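Local structure of N-terminal acetyltransferase-like protein (Chaetomium thermophilum, 5NNP) at residues 266-271 against 277-282; 296-301 against 308-313; 330-335 against 340-345. The protein probably serves as the TPR-repeat auxiliary subunit of an N-terminal acetyltransferase, working with partner chains in the transfer of acetyl groups. One frame throughout, in Å; residues are numbered along the deposited sequence.

Interaction 1: residues 266-271 against 277-282; sequences LDISAD and KAVYDE
No flat group takes part where L266 and I268 meet V279; the contact is made by methyl groups alone. The ring in 277-282, that of Y280, is stacked with the ring of Y259, and its side chain also packs on L296 and P297. V279 presents a single branch to the loop. Its CG2 lies 4.0 Å from CD1 of L266 and 4.1 Å from CD1 of I268. The two CD1 methyls of L266 and I268 are themselves 3.9 Å apart, so the three groups form a nearly equilateral triangle. V279 CG1 stands anti to the backbone N (chi1 -179°), which puts CG2 beside that N, on the side facing L266 and I268. Both loop side chains run alongside V279 in the opposite sense, and the closest atoms are CD1 of each and CG2 of V279. No hydrogen bond crosses the contact, and the surface buried is small, 68 Å² in all. V279 also touches L262, and I268 touches A275 and Q276. D267 ends helix 256-265 in a Schellman motif, with positive phi (63°). It sends its carboxylate to K238 in a salt bridge, while the residues flanking it turn toward helix 273-286. The contact packs the loop after helix 256-265 against helix 273-286, consistent with the helix packing of an alpha-helical solenoid in the TPR clan.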
loop_
_atom_site.group_PDB
_atom_site.type_symbol
_atom_site.label_atom_id
_atom_site.label_comp_id
_atom_site.label_asym_id
_atom_site.label_seq_id
_atom_site.Cartn_x
_atom_site.Cartn_y
_atom_site.Cartn_z
ATOM N N LEU A 266 -19.315 -10.971 -26.369
ATOM C CA LEU A 266 -20.492 -10.948 -27.223
ATOM C C LEU A 266 -20.132 -10.498 -28.627
ATOM O O LEU A 266 -20.966 -10.549 -29.534
ATOM C CB LEU A 266 -21.558 -10.021 -26.649
ATOM C CG LEU A 266 -22.234 -10.467 -25.353
ATOM C CD1 LEU A 266 -23.240 -9.420 -24.895
ATOM C CD2 LEU A 266 -22.912 -11.805 -25.553
ATOM N N ASP A 267 -18.887 -10.059 -28.800
ATOM C CA ASP A 267 -18.422 -9.559 -30.091
ATOM C C ASP A 267 -19.192 -8.317 -30.501
ATOM O O ASP A 267 -19.692 -8.227 -31.616
ATOM C CB ASP A 267 -18.550 -10.637 -31.177
ATOM C CG ASP A 267 -17.406 -11.632 -31.147
ATOM O OD1 ASP A 267 -16.252 -11.202 -30.918
ATOM O OD2 ASP A 267 -17.653 -12.844 -31.349
ATOM N N ILE A 268 -19.291 -7.358 -29.590
ATOM C CA ILE A 268 -19.981 -6.098 -29.870
ATOM C C ILE A 268 -18.939 -5.007 -30.079
ATOM O O ILE A 268 -18.050 -4.829 -29.247
ATOM C CB ILE A 268 -20.945 -5.713 -28.730
ATOM C CG1 ILE A 268 -21.980 -6.818 -28.537
ATOM C CG2 ILE A 268 -21.639 -4.384 -29.017
ATOM C CD1 ILE A 268 -23.009 -6.511 -27.481
ATOM N N SER A 269 -19.026 -4.298 -31.203
ATOM C CA SER A 269 -18.003 -3.316 -31.548
ATOM C C SER A 269 -18.217 -2.020 -30.776
ATOM O O SER A 269 -19.357 -1.590 -30.580
ATOM C CB SER A 269 -17.997 -3.052 -33.056
ATOM O OG SER A 269 -19.300 -2.799 -33.544
ATOM N N ALA A 270 -17.121 -1.404 -30.339
ATOM C CA ALA A 270 -17.185 -0.181 -29.542
ATOM C C ALA A 270 -17.956 0.934 -30.257
ATOM O O ALA A 270 -18.450 1.868 -29.627
ATOM C CB ALA A 270 -15.792 0.288 -29.192
ATOM N N ASP A 271 -18.060 0.823 -31.575
ATOM C CA ASP A 271 -18.818 1.779 -32.366
ATOM C C ASP A 271 -20.313 1.624 -32.121
ATOM O O ASP A 271 -21.064 2.589 -32.215
ATOM C CB ASP A 271 -18.519 1.603 -33.861
ATOM C CG ASP A 271 -17.033 1.490 -34.152
ATOM O OD1 ASP A 271 -16.225 1.987 -33.339
ATOM O OD2 ASP A 271 -16.670 0.904 -35.195
ATOM N N LYS A 277 -25.524 -0.359 -24.886
ATOM C CA LYS A 277 -26.387 0.127 -23.827
ATOM C C LYS A 277 -27.377 -0.946 -23.410
ATOM O O LYS A 277 -27.794 -1.000 -22.250
ATOM C CB LYS A 277 -27.141 1.388 -24.247
ATOM C CG LYS A 277 -27.925 1.997 -23.085
ATOM C CD LYS A 277 -28.466 3.367 -23.404
ATOM C CE LYS A 277 -29.315 3.881 -22.261
ATOM N NZ LYS A 277 -28.509 4.040 -21.023
ATOM N N ALA A 278 -27.748 -1.795 -24.365
ATOM C CA ALA A 278 -28.683 -2.884 -24.111
ATOM C C ALA A 278 -28.154 -3.807 -23.007
ATOM O O ALA A 278 -28.877 -4.187 -22.081
ATOM C CB ALA A 278 -28.934 -3.667 -25.390
ATOM N N VAL A 279 -26.882 -4.167 -23.112
ATOM C CA VAL A 279 -26.248 -4.938 -22.064
ATOM C C VAL A 279 -26.378 -4.209 -20.721
ATOM O O VAL A 279 -26.793 -4.795 -19.725
ATOM C CB VAL A 279 -24.760 -5.186 -22.365
ATOM C CG1 VAL A 279 -24.132 -6.020 -21.264
ATOM C CG2 VAL A 279 -24.594 -5.858 -23.707
ATOM N N TYR A 280 -26.024 -2.929 -20.701
ATOM C CA TYR A 280 -26.071 -2.151 -19.462
ATOM C C TYR A 280 -27.488 -1.965 -18.936
ATOM O O TYR A 280 -27.732 -2.078 -17.737
ATOM C CB TYR A 280 -25.415 -0.789 -19.660
ATOM C CG TYR A 280 -23.921 -0.876 -19.780
ATOM C CD1 TYR A 280 -23.308 -0.993 -21.025
ATOM C CD2 TYR A 280 -23.116 -0.876 -18.648
ATOM C CE1 TYR A 280 -21.931 -1.085 -21.136
ATOM C CE2 TYR A 280 -21.742 -0.963 -18.748
ATOM C CZ TYR A 280 -21.156 -1.066 -19.995
ATOM O OH TYR A 280 -19.788 -1.151 -20.103
ATOM N N ASP A 281 -28.426 -1.680 -19.828
ATOM C CA ASP A 281 -29.810 -1.491 -19.409
ATOM C C ASP A 281 -30.324 -2.771 -18.770
ATOM O O ASP A 281 -31.079 -2.742 -17.801
ATOM C CB ASP A 281 -30.697 -1.081 -20.594
ATOM C CG ASP A 281 -30.399 0.321 -21.081
ATOM O OD1 ASP A 281 -29.854 1.117 -20.296
ATOM O OD2 ASP A 281 -30.710 0.635 -22.246
ATOM N N GLU A 282 -29.890 -3.900 -19.310
ATOM C CA GLU A 282 -30.329 -5.177 -18.794
ATOM C C GLU A 282 -29.978 -5.345 -17.323
ATOM O O GLU A 282 -30.818 -5.770 -16.540
ATOM C CB GLU A 282 -29.724 -6.306 -19.607
ATOM C CG GLU A 282 -30.164 -7.663 -19.142
ATOM C CD GLU A 282 -29.566 -8.761 -19.967
ATOM O OE1 GLU A 282 -29.591 -8.633 -21.211
ATOM O OE2 GLU A 282 -29.066 -9.741 -19.372
#

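Interaction 2: residues 296-301 against 308-313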
loop_
_atom_site.group_PDB
_atom_site.type_symbol
_atom_site.label_atom_id
_atom_site.label_comp_id
_atom_site.label_asym_id
_atom_site.label_seq_id
_atom_site.Cartn_x
_atom_site.Cartn_y
_atom_site.Cartn_z
ATOM N N LEU A 296 -22.058 4.098 -16.391
ATOM C CA LEU A 296 -21.031 3.658 -17.332
ATOM C C LEU A 296 -21.344 3.990 -18.800
ATOM O O LEU A 296 -20.461 4.465 -19.512
ATOM C CB LEU A 296 -20.787 2.153 -17.157
ATOM C CG LEU A 296 -19.919 1.869 -15.926
ATOM C CD1 LEU A 296 -19.817 0.387 -15.571
ATOM C CD2 LEU A 296 -18.540 2.457 -16.137
ATOM N N PRO A 297 -22.597 3.761 -19.251
ATOM C CA PRO A 297 -23.026 4.110 -20.619
ATOM C C PRO A 297 -22.751 5.556 -21.022
ATOM O O PRO A 297 -22.809 5.871 -22.210
ATOM C CB PRO A 297 -24.533 3.855 -20.583
ATOM C CG PRO A 297 -24.690 2.763 -19.572
ATOM C CD PRO A 297 -23.654 3.039 -18.518
ATOM N N LEU A 298 -22.466 6.424 -20.059
ATOM C CA LEU A 298 -22.147 7.807 -20.383
ATOM C C LEU A 298 -20.722 7.920 -20.899
ATOM O O LEU A 298 -20.299 8.988 -21.330
ATOM C CB LEU A 298 -22.333 8.720 -19.163
ATOM C CG LEU A 298 -23.711 8.774 -18.493
ATOM C CD1 LEU A 298 -23.652 9.572 -17.185
ATOM C CD2 LEU A 298 -24.780 9.317 -19.437
ATOM N N ASN A 299 -19.975 6.823 -20.847
ATOM C CA ASN A 299 -18.606 6.835 -21.353
ATOM C C ASN A 299 -18.554 6.785 -22.879
ATOM O O ASN A 299 -17.753 7.483 -23.497
ATOM C CB ASN A 299 -17.802 5.680 -20.762
ATOM C CG ASN A 299 -17.468 5.898 -19.307
ATOM O OD1 ASN A 299 -17.368 7.040 -18.857
ATOM N ND2 ASN A 299 -17.296 4.809 -18.556
ATOM N N PHE A 300 -19.426 5.980 -23.481
ATOM C CA PHE A 300 -19.413 5.778 -24.932
ATOM C C PHE A 300 -20.636 6.372 -25.621
ATOM O O PHE A 300 -20.666 6.492 -26.847
ATOM C CB PHE A 300 -19.334 4.293 -25.251
ATOM C CG PHE A 300 -20.430 3.489 -24.616
ATOM C CD1 PHE A 300 -21.656 3.336 -25.251
ATOM C CD2 PHE A 300 -20.242 2.899 -23.375
ATOM C CE1 PHE A 300 -22.672 2.596 -24.661
ATOM C CE2 PHE A 300 -21.260 2.153 -22.779
ATOM C CZ PHE A 300 -22.476 2.008 -23.423
ATOM N N LEU A 301 -21.656 6.724 -24.845
ATOM C CA LEU A 301 -22.805 7.411 -25.427
ATOM C C LEU A 301 -22.389 8.792 -25.914
ATOM O O LEU A 301 -21.461 9.404 -25.387
ATOM C CB LEU A 301 -23.953 7.524 -24.424
ATOM C CG LEU A 301 -24.855 6.299 -24.282
ATOM C CD1 LEU A 301 -25.862 6.514 -23.173
ATOM C CD2 LEU A 301 -25.551 6.005 -25.586
ATOM N N THR A 308 -29.844 12.739 -23.403
ATOM C CA THR A 308 -31.043 12.089 -22.900
ATOM C C THR A 308 -30.769 11.208 -21.687
ATOM O O THR A 308 -31.472 11.306 -20.680
ATOM C CB THR A 308 -31.702 11.241 -23.990
ATOM O OG1 THR A 308 -32.081 12.088 -25.084
ATOM C CG2 THR A 308 -32.941 10.540 -23.445
ATOM N N THR A 309 -29.750 10.355 -21.787
ATOM C CA THR A 309 -29.353 9.490 -20.681
ATOM C C THR A 309 -28.801 10.297 -19.505
ATOM O O THR A 309 -29.067 9.986 -18.341
ATOM C CB THR A 309 -28.282 8.460 -21.107
ATOM O OG1 THR A 309 -28.776 7.644 -22.178
ATOM C CG2 THR A 309 -27.914 7.586 -19.933
ATOM N N ALA A 310 -28.018 11.325 -19.820
ATOM C CA ALA A 310 -27.406 12.165 -18.797
ATOM C C ALA A 310 -28.446 12.963 -18.007
ATOM O O ALA A 310 -28.301 13.151 -16.794
ATOM C CB ALA A 310 -26.393 13.105 -19.425
ATOM N N LYS A 311 -29.495 13.433 -18.685
ATOM C CA LYS A 311 -30.550 14.145 -17.976
ATOM C C LYS A 311 -31.230 13.217 -16.970
ATOM O O LYS A 311 -31.396 13.572 -15.802
ATOM C CB LYS A 311 -31.578 14.729 -18.944
ATOM C CG LYS A 311 -32.618 15.603 -18.248
ATOM C CD LYS A 311 -33.211 16.651 -19.185
ATOM C CE LYS A 311 -34.092 17.610 -18.403
ATOM N NZ LYS A 311 -34.769 18.614 -19.262
ATOM N N ALA A 312 -31.586 12.013 -17.411
ATOM C CA ALA A 312 -32.272 11.059 -16.539
ATOM C C ALA A 312 -31.418 10.640 -15.339
ATOM O O ALA A 312 -31.953 10.405 -14.254
ATOM C CB ALA A 312 -32.692 9.858 -17.318
ATOM N N TYR A 313 -30.102 10.563 -15.521
ATOM C CA TYR A 313 -29.219 10.235 -14.411
ATOM C C TYR A 313 -29.127 11.415 -13.447
ATOM O O TYR A 313 -29.258 11.241 -12.232
ATOM C CB TYR A 313 -27.826 9.835 -14.916
ATOM C CG TYR A 313 -26.851 9.461 -13.832
ATOM C CD1 TYR A 313 -26.836 8.184 -13.307
ATOM C CD2 TYR A 313 -25.939 10.387 -13.325
ATOM C CE1 TYR A 313 -25.935 7.822 -12.301
ATOM C CE2 TYR A 313 -25.032 10.041 -12.316
ATOM C CZ TYR A 313 -25.038 8.750 -11.812
ATOM O OH TYR A 313 -24.159 8.373 -10.813
#
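L298 and T309 meet methyl to methyl, with L298 CD2 3.6 Å from T309 CG2. The same CD2 also reaches the helix backbone, 3.8 Å from the N of A310, and lies 4.1 Å from A310 CB. One leucine branch therefore covers the helix surface between two successive residues. L301 comes to T309 nearly at a right angle. Its CD1 lies 3.7 Å from T309 CB and touches the hydroxyl side of the threonine as well. L298 comes closest at the methyl, L301 on the hydroxyl side. The torsion of T309 explains this: CG2 is anti to the backbone N (chi1 -59°, measured to OG1), and OG1 sits beside that N. There OG1 is hydrogen-bonded to the carbonyl O of R305, one turn earlier, so the polar end of T309 is satisfied inside its own helix. In the next shell, the bond from L301 N to P297 O (3.0 Å) closes the turn that carries both leucines. P297 O also lies 3.9 Å above the F300 ring plane, over its centre. K277 of helix 273-286 packs on T309, and A310 is backed by L342 and L345 of helix 336-352. The contact joins the turn after the short helix 292-295 to helix 303-320, consistent with the successive packed helices of an alpha-helical solenoid of the TPR clan.

Interaction 3: residues 330-335 against 340-345; sequences KHLYSD and ETLASL
Y333 turns the edge of its ring to L342, and the two side chains meet at a slant. L342 CD1 lies near the ring plane, 3.5 Å from Y333 CE1. It is an edge contact, not a methyl resting on a face. Further along the ring, Y333 OH comes within 4.1 Å of L342 CB, so the leucine follows the ring edge from CE1 toward the hydroxyl. L332 adds a second approach to the same branch, with its CD1 4.3 Å from L342 CD1. With chi1 at -75° the CG of L342 sits beside the backbone N, and the extended chi2 (176°) carries CD1 to Y333 and L332. All three side chains are buried. The hydroxyl of Y333 is hydrogen-bonded to H381 ND1 and to the hydroxyl of Y377, which fix the far end of the ring, while F326 meets the ring edge-to-face. Between the segments the chain enters helix 336-352, with D335 at the N-cap and its OD1 bonded to the N of K338. The contact packs the 3-10 segment 330-332 and the turn after it onto helix 336-352. Helix 303-320 packs on L345, and helix 369-381 touches L342 through Y377 and A343 through H381.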
loop_
_atom_site.group_PDB
_atom_site.type_symbol
_atom_site.label_atom_id
_atom_site.label_comp_id
_atom_site.label_asym_id
_atom_site.label_seq_id
_atom_site.Cartn_x
_atom_site.Cartn_y
_atom_site.Cartn_z
ATOM N N LYS A 330 -17.053 13.701 -13.195
ATOM C CA LYS A 330 -16.017 14.590 -13.746
ATOM C C LYS A 330 -15.032 13.907 -14.690
ATOM O O LYS A 330 -14.365 14.576 -15.480
ATOM C CB LYS A 330 -15.232 15.259 -12.619
ATOM C CG LYS A 330 -14.462 14.308 -11.725
ATOM C CD LYS A 330 -13.737 15.085 -10.655
ATOM C CE LYS A 330 -12.518 14.349 -10.165
ATOM N NZ LYS A 330 -11.782 15.160 -9.160
ATOM N N HIS A 331 -14.939 12.584 -14.602
ATOM C CA HIS A 331 -14.109 11.801 -15.515
ATOM C C HIS A 331 -14.538 11.961 -16.977
ATOM O O HIS A 331 -13.750 11.697 -17.887
ATOM C CB HIS A 331 -14.153 10.318 -15.140
ATOM C CG HIS A 331 -15.505 9.689 -15.323
ATOM N ND1 HIS A 331 -16.532 9.841 -14.413
ATOM C CD2 HIS A 331 -15.995 8.906 -16.313
ATOM C CE1 HIS A 331 -17.596 9.177 -14.834
ATOM N NE2 HIS A 331 -17.298 8.605 -15.987
ATOM N N LEU A 332 -15.789 12.365 -17.196
ATOM C CA LEU A 332 -16.321 12.561 -18.552
ATOM C C LEU A 332 -15.893 13.889 -19.174
ATOM O O LEU A 332 -16.024 14.088 -20.376
ATOM C CB LEU A 332 -17.848 12.496 -18.547
ATOM C CG LEU A 332 -18.525 11.180 -18.185
ATOM C CD1 LEU A 332 -20.003 11.417 -17.989
ATOM C CD2 LEU A 332 -18.293 10.144 -19.268
ATOM N N TYR A 333 -15.378 14.792 -18.347
ATOM C CA TYR A 333 -15.079 16.156 -18.772
ATOM C C TYR A 333 -13.897 16.239 -19.752
ATOM O O TYR A 333 -13.523 17.331 -20.186
ATOM C CB TYR A 333 -14.816 17.040 -17.540
ATOM C CG TYR A 333 -16.076 17.573 -16.896
ATOM C CD1 TYR A 333 -17.225 16.788 -16.813
ATOM C CD2 TYR A 333 -16.122 18.859 -16.365
ATOM C CE1 TYR A 333 -18.389 17.275 -16.226
ATOM C CE2 TYR A 333 -17.279 19.351 -15.773
ATOM C CZ TYR A 333 -18.407 18.555 -15.711
ATOM O OH TYR A 333 -19.560 19.035 -15.136
ATOM N N SER A 334 -13.316 15.093 -20.099
ATOM C CA SER A 334 -12.256 15.059 -21.105
ATOM C C SER A 334 -12.866 15.387 -22.462
ATOM O O SER A 334 -12.211 15.967 -23.319
ATOM C CB SER A 334 -11.547 13.696 -21.135
ATOM O OG SER A 334 -12.396 12.651 -21.598
ATOM N N ASP A 335 -14.128 15.006 -22.637
ATOM C CA ASP A 335 -14.892 15.314 -23.837
ATOM C C ASP A 335 -15.604 16.654 -23.643
ATOM O O ASP A 335 -16.442 16.808 -22.754
ATOM C CB ASP A 335 -15.889 14.189 -24.135
ATOM C CG ASP A 335 -16.700 14.433 -25.398
ATOM O OD1 ASP A 335 -17.295 15.524 -25.530
ATOM O OD2 ASP A 335 -16.755 13.528 -26.259
ATOM N N GLU A 340 -19.953 20.500 -21.630
ATOM C CA GLU A 340 -20.904 21.593 -21.808
ATOM C C GLU A 340 -22.326 21.082 -21.615
ATOM O O GLU A 340 -23.177 21.772 -21.052
ATOM C CB GLU A 340 -20.738 22.236 -23.188
ATOM C CG GLU A 340 -19.339 22.751 -23.433
ATOM C CD GLU A 340 -19.138 23.302 -24.819
ATOM O OE1 GLU A 340 -20.076 23.241 -25.650
ATOM O OE2 GLU A 340 -18.025 23.807 -25.071
ATOM N N THR A 341 -22.572 19.858 -22.072
ATOM C CA THR A 341 -23.902 19.277 -21.994
ATOM C C THR A 341 -24.308 19.047 -20.538
ATOM O O THR A 341 -25.470 19.220 -20.171
ATOM C CB THR A 341 -23.986 17.949 -22.779
ATOM O OG1 THR A 341 -23.775 18.199 -24.175
ATOM C CG2 THR A 341 -25.347 17.308 -22.599
ATOM N N LEU A 342 -23.352 18.656 -19.704
ATOM C CA LEU A 342 -23.670 18.366 -18.314
ATOM C C LEU A 342 -24.032 19.643 -17.572
ATOM O O LEU A 342 -24.929 19.648 -16.724
ATOM C CB LEU A 342 -22.509 17.653 -17.626
ATOM C CG LEU A 342 -22.396 16.188 -18.042
ATOM C CD1 LEU A 342 -21.167 15.552 -17.405
ATOM C CD2 LEU A 342 -23.677 15.434 -17.685
ATOM N N ALA A 343 -23.347 20.730 -17.906
ATOM C CA ALA A 343 -23.640 22.019 -17.292
ATOM C C ALA A 343 -25.020 22.539 -17.740
ATOM O O ALA A 343 -25.817 23.039 -16.928
ATOM C CB ALA A 343 -22.548 23.010 -17.627
ATOM N N SER A 344 -25.297 22.398 -19.031
ATOM C CA SER A 344 -26.572 22.809 -19.583
ATOM C C SER A 344 -27.719 22.036 -18.940
ATOM O O SER A 344 -28.759 22.607 -18.637
ATOM C CB SER A 344 -26.581 22.620 -21.104
ATOM O OG SER A 344 -27.856 22.893 -21.657
ATOM N N LEU A 345 -27.534 20.738 -18.726
ATOM C CA LEU A 345 -28.580 19.933 -18.104
ATOM C C LEU A 345 -28.832 20.333 -16.650
ATOM O O LEU A 345 -29.980 20.330 -16.188
ATOM C CB LEU A 345 -28.227 18.453 -18.178
ATOM C CG LEU A 345 -28.404 17.867 -19.576
ATOM C CD1 LEU A 345 -27.983 16.417 -19.554
ATOM C CD2 LEU A 345 -29.849 18.024 -20.037
#

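The three contacts follow one another along the chain, each joining a turn to the helix just after it. Interactions 1 and 2 have centres 14 Å apart and touch: Y280 CB is 3.6 Å from P297 CG, and K277 NZ is 3.8 Å from T309 CG2. Interactions 2 and 3 are closer, 11 Å between centres. There K311 N lies 3.5 Å from L345 CD1, and a weak hydrogen bond joins N299 OD1 to H331 NE2. Interactions 1 and 3 do not touch; their nearest atoms are about 11 Å apart. Interaction 2 is thus the middle layer. At interaction 3, H331 also packs on a polar side chain of another protein chain.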